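Local coordinates for adhesion G-protein coupled receptor G6 (Danio rerio, PDB 6V55) that probably acts as an adhesion G-protein coupled receptor in myelination, sensing its surroundings through a large, glycosylated, calcium-binding extracellular region, at residues F474-R479 and M518-Q523; T560-I565 and I603-L608. All blocks are in the same frame, centred on the assembly; numbering follows the deposited sequence.

Contact 1: residues F474-R479 and M518-Q523; sequences FPYKDR and MDVAVQ. With NAG (2-acetamido-2-deoxy-beta-D-glucopyranose), chain K.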
loop_
_atom_site.group_PDB
_atom_site.type_symbol
_atom_site.label_atom_id
_atom_site.label_comp_id
_atom_site.label_asym_id
_atom_site.label_seq_id
_atom_site.Cartn_x
_atom_site.Cartn_y
_atom_site.Cartn_z
ATOM N N PHE A 474 13.484 -6.089 16.151
ATOM C CA PHE A 474 14.452 -6.577 15.181
ATOM C C PHE A 474 15.460 -7.476 15.883
ATOM O O PHE A 474 16.035 -7.066 16.887
ATOM C CB PHE A 474 15.174 -5.410 14.508
ATOM C CG PHE A 474 16.149 -5.839 13.459
ATOM C CD1 PHE A 474 15.689 -6.265 12.220
ATOM C CD2 PHE A 474 17.518 -5.862 13.715
ATOM C CE1 PHE A 474 16.574 -6.660 11.230
ATOM C CE2 PHE A 474 18.418 -6.286 12.732
ATOM C CZ PHE A 474 17.938 -6.683 11.488
ATOM N N PRO A 475 15.730 -8.685 15.376
ATOM C CA PRO A 475 15.137 -9.365 14.216
ATOM C C PRO A 475 14.264 -10.588 14.512
ATOM O O PRO A 475 13.890 -11.279 13.562
ATOM C CB PRO A 475 16.359 -9.828 13.450
ATOM C CG PRO A 475 17.281 -10.242 14.564
ATOM C CD PRO A 475 17.004 -9.321 15.750
ATOM N N TYR A 476 13.942 -10.871 15.771
ATOM C CA TYR A 476 13.271 -12.131 16.049
ATOM C C TYR A 476 11.754 -12.013 16.071
ATOM O O TYR A 476 11.074 -13.038 15.916
ATOM C CB TYR A 476 13.815 -12.712 17.356
ATOM C CG TYR A 476 15.292 -12.995 17.215
ATOM C CD1 TYR A 476 15.764 -13.802 16.168
ATOM C CD2 TYR A 476 16.220 -12.451 18.093
ATOM C CE1 TYR A 476 17.131 -14.067 16.009
ATOM C CE2 TYR A 476 17.578 -12.715 17.941
ATOM C CZ TYR A 476 18.024 -13.521 16.899
ATOM O OH TYR A 476 19.373 -13.774 16.763
ATOM N N LYS A 477 11.233 -10.791 16.262
ATOM C CA LYS A 477 9.800 -10.433 16.235
ATOM C C LYS A 477 8.953 -11.170 17.274
ATOM O O LYS A 477 7.731 -11.261 17.106
ATOM C CB LYS A 477 9.154 -10.632 14.858
ATOM C CG LYS A 477 9.870 -10.064 13.665
ATOM C CD LYS A 477 9.187 -10.603 12.398
ATOM C CE LYS A 477 8.065 -9.726 11.890
ATOM N NZ LYS A 477 8.023 -9.686 10.398
ATOM N N ASP A 478 9.573 -11.684 18.349
ATOM C CA ASP A 478 8.813 -12.400 19.372
ATOM C C ASP A 478 7.960 -11.438 20.176
ATOM O O ASP A 478 6.827 -11.768 20.538
ATOM C CB ASP A 478 9.732 -13.173 20.324
ATOM C CG ASP A 478 10.892 -13.879 19.613
ATOM O OD1 ASP A 478 12.051 -13.658 20.042
ATOM O OD2 ASP A 478 10.662 -14.674 18.664
ATOM N N ARG A 479 8.495 -10.250 20.474
ATOM C CA ARG A 479 7.797 -9.188 21.195
ATOM C C ARG A 479 7.867 -7.892 20.382
ATOM O O ARG A 479 8.449 -7.848 19.291
ATOM C CB ARG A 479 8.355 -9.001 22.621
ATOM C CG ARG A 479 8.692 -10.295 23.372
ATOM C CD ARG A 479 8.997 -10.066 24.845
ATOM N NE ARG A 479 7.797 -10.017 25.687
ATOM C CZ ARG A 479 7.821 -9.964 27.021
ATOM N NH1 ARG A 479 8.984 -9.947 27.671
ATOM N NH2 ARG A 479 6.684 -9.923 27.708
ATOM N N MET A 518 15.753 -23.798 15.738
ATOM C CA MET A 518 15.036 -23.718 14.470
ATOM C C MET A 518 14.420 -22.343 14.255
ATOM O O MET A 518 14.393 -21.856 13.121
ATOM C CB MET A 518 13.960 -24.802 14.417
ATOM C CG MET A 518 13.555 -25.240 13.010
ATOM S SD MET A 518 14.963 -25.325 11.892
ATOM C CE MET A 518 14.227 -25.288 10.288
ATOM N N ASP A 519 13.977 -21.684 15.333
ATOM C CA ASP A 519 13.354 -20.372 15.206
ATOM C C ASP A 519 14.388 -19.283 14.934
ATOM O O ASP A 519 14.148 -18.408 14.091
ATOM C CB ASP A 519 12.552 -20.051 16.466
ATOM C CG ASP A 519 11.535 -18.934 16.247
ATOM O OD1 ASP A 519 10.504 -19.195 15.566
ATOM O OD2 ASP A 519 11.778 -17.802 16.759
ATOM N N VAL A 520 15.530 -19.337 15.643
ATOM C CA VAL A 520 16.632 -18.389 15.460
ATOM C C VAL A 520 17.197 -18.477 14.041
ATOM O O VAL A 520 17.384 -17.454 13.369
ATOM C CB VAL A 520 17.728 -18.658 16.506
ATOM C CG1 VAL A 520 19.021 -17.921 16.184
ATOM C CG2 VAL A 520 17.267 -18.283 17.846
ATOM N N ALA A 521 17.429 -19.710 13.554
ATOM C CA ALA A 521 18.046 -19.915 12.248
ATOM C C ALA A 521 17.147 -19.447 11.115
ATOM O O ALA A 521 17.647 -18.878 10.142
ATOM C CB ALA A 521 18.399 -21.382 12.061
ATOM N N VAL A 522 15.826 -19.633 11.260
ATOM C CA VAL A 522 14.854 -19.183 10.264
ATOM C C VAL A 522 14.834 -17.654 10.185
ATOM O O VAL A 522 14.869 -17.084 9.085
ATOM C CB VAL A 522 13.471 -19.784 10.597
ATOM C CG1 VAL A 522 12.358 -18.989 10.049
ATOM C CG2 VAL A 522 13.347 -21.177 10.039
ATOM N N GLN A 523 14.881 -16.969 11.342
ATOM C CA GLN A 523 14.846 -15.505 11.330
ATOM C C GLN A 523 16.122 -14.901 10.752
ATOM O O GLN A 523 16.038 -14.002 9.909
ATOM C CB GLN A 523 14.586 -14.940 12.731
ATOM C CG GLN A 523 13.246 -15.303 13.425
ATOM C CD GLN A 523 12.131 -15.826 12.500
ATOM O OE1 GLN A 523 11.632 -15.132 11.592
ATOM N NE2 GLN A 523 11.726 -17.070 12.751
HETATM C C1 NAG K . 6.723 -5.583 27.537
HETATM C C2 NAG K . 5.582 -4.713 26.973
HETATM C C3 NAG K . 4.562 -4.357 28.077
HETATM C C4 NAG K . 4.064 -5.616 28.787
HETATM C C5 NAG K . 5.256 -6.423 29.325
HETATM C C6 NAG K . 4.861 -7.727 29.994
HETATM C C7 NAG K . 5.914 -3.256 25.034
HETATM C C8 NAG K . 6.545 -2.003 24.510
HETATM N N2 NAG K . 6.113 -3.518 26.333
HETATM O O3 NAG K . 3.449 -3.669 27.509
HETATM O O4 NAG K . 3.150 -5.286 29.833
HETATM O O5 NAG K . 6.159 -6.747 28.246
HETATM O O6 NAG K . 4.729 -8.812 29.082
HETATM O O7 NAG K . 5.240 -3.996 24.314
#

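Contact 2: residues T560-I565 and I603-L608; sequences TVVTII and ISSKNL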
loop_
_atom_site.group_PDB
_atom_site.type_symbol
_atom_site.label_atom_id
_atom_site.label_comp_id
_atom_site.label_asym_id
_atom_site.label_seq_id
_atom_site.Cartn_x
_atom_site.Cartn_y
_atom_site.Cartn_z
ATOM N N THR A 560 18.482 -24.600 6.768
ATOM C CA THR A 560 18.407 -23.180 7.079
ATOM C C THR A 560 19.793 -22.594 7.302
ATOM O O THR A 560 20.074 -21.467 6.860
ATOM C CB THR A 560 17.519 -22.961 8.297
ATOM O OG1 THR A 560 16.407 -23.860 8.236
ATOM C CG2 THR A 560 16.992 -21.585 8.291
ATOM N N VAL A 561 20.681 -23.362 7.940
ATOM C CA VAL A 561 22.006 -22.848 8.261
ATOM C C VAL A 561 22.851 -22.717 6.995
ATOM O O VAL A 561 23.585 -21.734 6.853
ATOM C CB VAL A 561 22.639 -23.740 9.358
ATOM C CG1 VAL A 561 24.120 -23.459 9.598
ATOM C CG2 VAL A 561 21.887 -23.553 10.645
ATOM N N VAL A 562 22.630 -23.588 5.996
ATOM C CA VAL A 562 23.415 -23.529 4.758
ATOM C C VAL A 562 22.985 -22.327 3.918
ATOM O O VAL A 562 23.800 -21.736 3.182
ATOM C CB VAL A 562 23.343 -24.914 4.049
ATOM C CG1 VAL A 562 23.511 -24.883 2.535
ATOM C CG2 VAL A 562 24.434 -25.810 4.623
ATOM N N THR A 563 21.760 -21.843 4.141
ATOM C CA THR A 563 21.381 -20.696 3.356
ATOM C C THR A 563 21.610 -19.381 4.072
ATOM O O THR A 563 21.536 -18.337 3.412
ATOM C CB THR A 563 19.937 -20.838 2.901
ATOM O OG1 THR A 563 19.058 -20.790 4.029
ATOM C CG2 THR A 563 19.768 -22.178 2.218
ATOM N N ILE A 564 21.854 -19.389 5.389
ATOM C CA ILE A 564 22.489 -18.225 6.003
ATOM C C ILE A 564 23.853 -18.009 5.373
ATOM O O ILE A 564 24.124 -16.931 4.838
ATOM C CB ILE A 564 22.575 -18.373 7.531
ATOM C CG1 ILE A 564 21.154 -18.510 8.053
ATOM C CG2 ILE A 564 23.198 -17.156 8.127
ATOM C CD1 ILE A 564 20.995 -19.006 9.478
ATOM N N ILE A 565 24.644 -19.083 5.267
ATOM C CA ILE A 565 26.016 -19.002 4.753
ATOM C C ILE A 565 26.042 -18.751 3.239
ATOM O O ILE A 565 26.910 -18.022 2.741
ATOM C CB ILE A 565 26.785 -20.282 5.150
ATOM C CG1 ILE A 565 26.619 -20.566 6.655
ATOM C CG2 ILE A 565 28.257 -20.161 4.824
ATOM C CD1 ILE A 565 27.298 -19.572 7.599
ATOM N N ILE A 603 22.450 -31.164 0.995
ATOM C CA ILE A 603 21.785 -29.908 1.338
ATOM C C ILE A 603 22.256 -28.831 0.374
ATOM O O ILE A 603 23.431 -28.457 0.383
ATOM C CB ILE A 603 22.046 -29.478 2.783
ATOM C CG1 ILE A 603 21.439 -30.475 3.753
ATOM C CG2 ILE A 603 21.392 -28.167 3.010
ATOM C CD1 ILE A 603 22.464 -31.175 4.467
ATOM N N SER A 604 21.347 -28.326 -0.442
ATOM C CA SER A 604 21.707 -27.400 -1.498
ATOM C C SER A 604 21.257 -25.981 -1.186
ATOM O O SER A 604 20.342 -25.742 -0.387
ATOM C CB SER A 604 21.100 -27.830 -2.837
ATOM O OG SER A 604 21.754 -27.192 -3.922
ATOM N N SER A 605 21.912 -25.041 -1.855
ATOM C CA SER A 605 21.537 -23.637 -1.854
ATOM C C SER A 605 22.061 -23.039 -3.152
ATOM O O SER A 605 22.588 -23.764 -4.003
ATOM C CB SER A 605 22.110 -22.925 -0.637
ATOM O OG SER A 605 23.521 -22.986 -0.707
ATOM N N LYS A 606 21.951 -21.710 -3.288
ATOM C CA LYS A 606 22.366 -21.054 -4.526
ATOM C C LYS A 606 23.885 -21.087 -4.707
ATOM O O LYS A 606 24.361 -21.469 -5.780
ATOM C CB LYS A 606 21.820 -19.625 -4.572
ATOM C CG LYS A 606 21.935 -18.937 -5.953
ATOM C CD LYS A 606 22.235 -17.421 -5.799
ATOM C CE LYS A 606 22.920 -16.799 -7.032
ATOM N NZ LYS A 606 24.416 -16.726 -6.912
ATOM N N ASN A 607 24.664 -20.780 -3.661
ATOM C CA ASN A 607 26.123 -20.767 -3.791
ATOM C C ASN A 607 26.850 -21.844 -2.980
ATOM O O ASN A 607 28.085 -21.789 -2.878
ATOM C CB ASN A 607 26.692 -19.409 -3.383
ATOM C CG ASN A 607 26.066 -18.272 -4.127
ATOM O OD1 ASN A 607 26.199 -18.163 -5.349
ATOM N ND2 ASN A 607 25.392 -17.390 -3.390
ATOM N N LEU A 608 26.134 -22.810 -2.398
ATOM C CA LEU A 608 26.729 -23.761 -1.466
ATOM C C LEU A 608 25.914 -25.042 -1.449
ATOM O O LEU A 608 24.722 -25.015 -1.127
ATOM C CB LEU A 608 26.782 -23.193 -0.049
ATOM C CG LEU A 608 27.381 -24.150 0.985
ATOM C CD1 LEU A 608 28.845 -24.391 0.721
ATOM C CD2 LEU A 608 27.171 -23.669 2.400
#

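Contact 1: residues F474-R479 and M518-Q523
Tyr476, which follows a cis-proline, meets Gln523 of helix 517-527 with the edge of its ring and leaves a face to its own neighbour. Tyr476 CD1 lies 3.8 Å from Gln523 CB, near the plane of the ring, while Pro475 CG sits over the ring centre, 3.9 Å above its plane. Pro475 O also comes within 3.8 Å of Gln523 CB, so ring edge and backbone carbonyl share one aliphatic group. The amide of Gln523 stands almost square to the ring, 81° from its plane; a sharp bend at chi2 (-18°) curls the chain back along its helix. There Gln523 NE2 donates to Asp519 O over 3.1 Å, a bent bond that gives this carbonyl a second donor besides Gln523 N. Further along the ring, Tyr476 OH approaches Val520 CG1 at 4.2 Å, although its hydrogen bond goes to Ile507 O. At the outer margin two like-charged carboxylates come side by side, Asp478 OD2 and Asp519 OD2 being 3.8 Å apart, a proximity probably softened by solvent. Arg479 NH2 comes within 2.6 Å of O6 of an N-acetylglucosamine from a protein-attached glycan. Lys477 turns instead to Asp98 and Glu53 of the CUB-domain calcium site. A loop of a disulfide-linked module, probably the family's hormone-receptor domain, thus packs on what is probably the helical subdomain of the GAIN domain.

Contact 2: residues T560-I565 and I603-L608
A helix laid against the turn of a beta hairpin joins these segments: Val562 and Thr563 of helix 555-568 press on Ile603, Ser605 and Leu608, which flank or belong to the turn between strands 600-603 and 608-614. Val562 is the central residue. Its CB meets Ile603 CG2 at 3.9 Å, and its CG1 reaches Leu608 CD2 at the same separation of 3.9 Å, so the branched side chain lies between residues from the two arms of the hairpin. With CG1 anti to the backbone N (chi1 153°), that methyl also comes to 3.8 Å from Ser605 OG. Leu608 crosses Val562 at about a right angle, and its CD2 methyl lies 4.4 Å from Ile565 CB.

The rotation about chi1 divides the work of Thr563. At 66° it sets OG1 between the backbone N and the carbonyl carbon, from where it donates to Thr560 O over 3.1 Å, above the carbonyl plane; Ile564 N is a second donor to the same oxygen. The methyl is thereby turned to the hairpin, Thr563 CG2 lying 3.8 Å from Ser605 CB. The polar half of the threonine thus stays with the helix while its apolar half packs across the contact.

Within the turn, Asn607 N donates to Ser566 OG, a polar tie to the same helix besides the apolar contacts, and Asn607 pairs through its backbone with Gly678 after strand 671-677. Val562 and Ile565 touch both helix 573-593, through Leu590, Ala583 and Val587, and the hairpin, whose strands 600-603 and 608-614 continue in the sheet to 671-677.

Contact 1 closes before contact 2 opens along the chain, and their centres lie 18 Å apart on the same side of the chain's centre. Two helices that touch each other connect them: Ala521 O on helix 517-527 is 3.3 Å from Thr560 CG2 on helix 555-568, and Ala521 O is also 3.4 Å from Ile564 CD1. Helix 534-550, between them in sequence, touches both. One helical layer therefore meets, through contact 1, a loop that follows the disulfide-bonded Cys473 and, through contact 2, a beta hairpin. This is consistent with the plan of adhesion receptors, in which the helical part of the GAIN domain stands between preceding modules and the beta-rich part that carries the proteolysis motif.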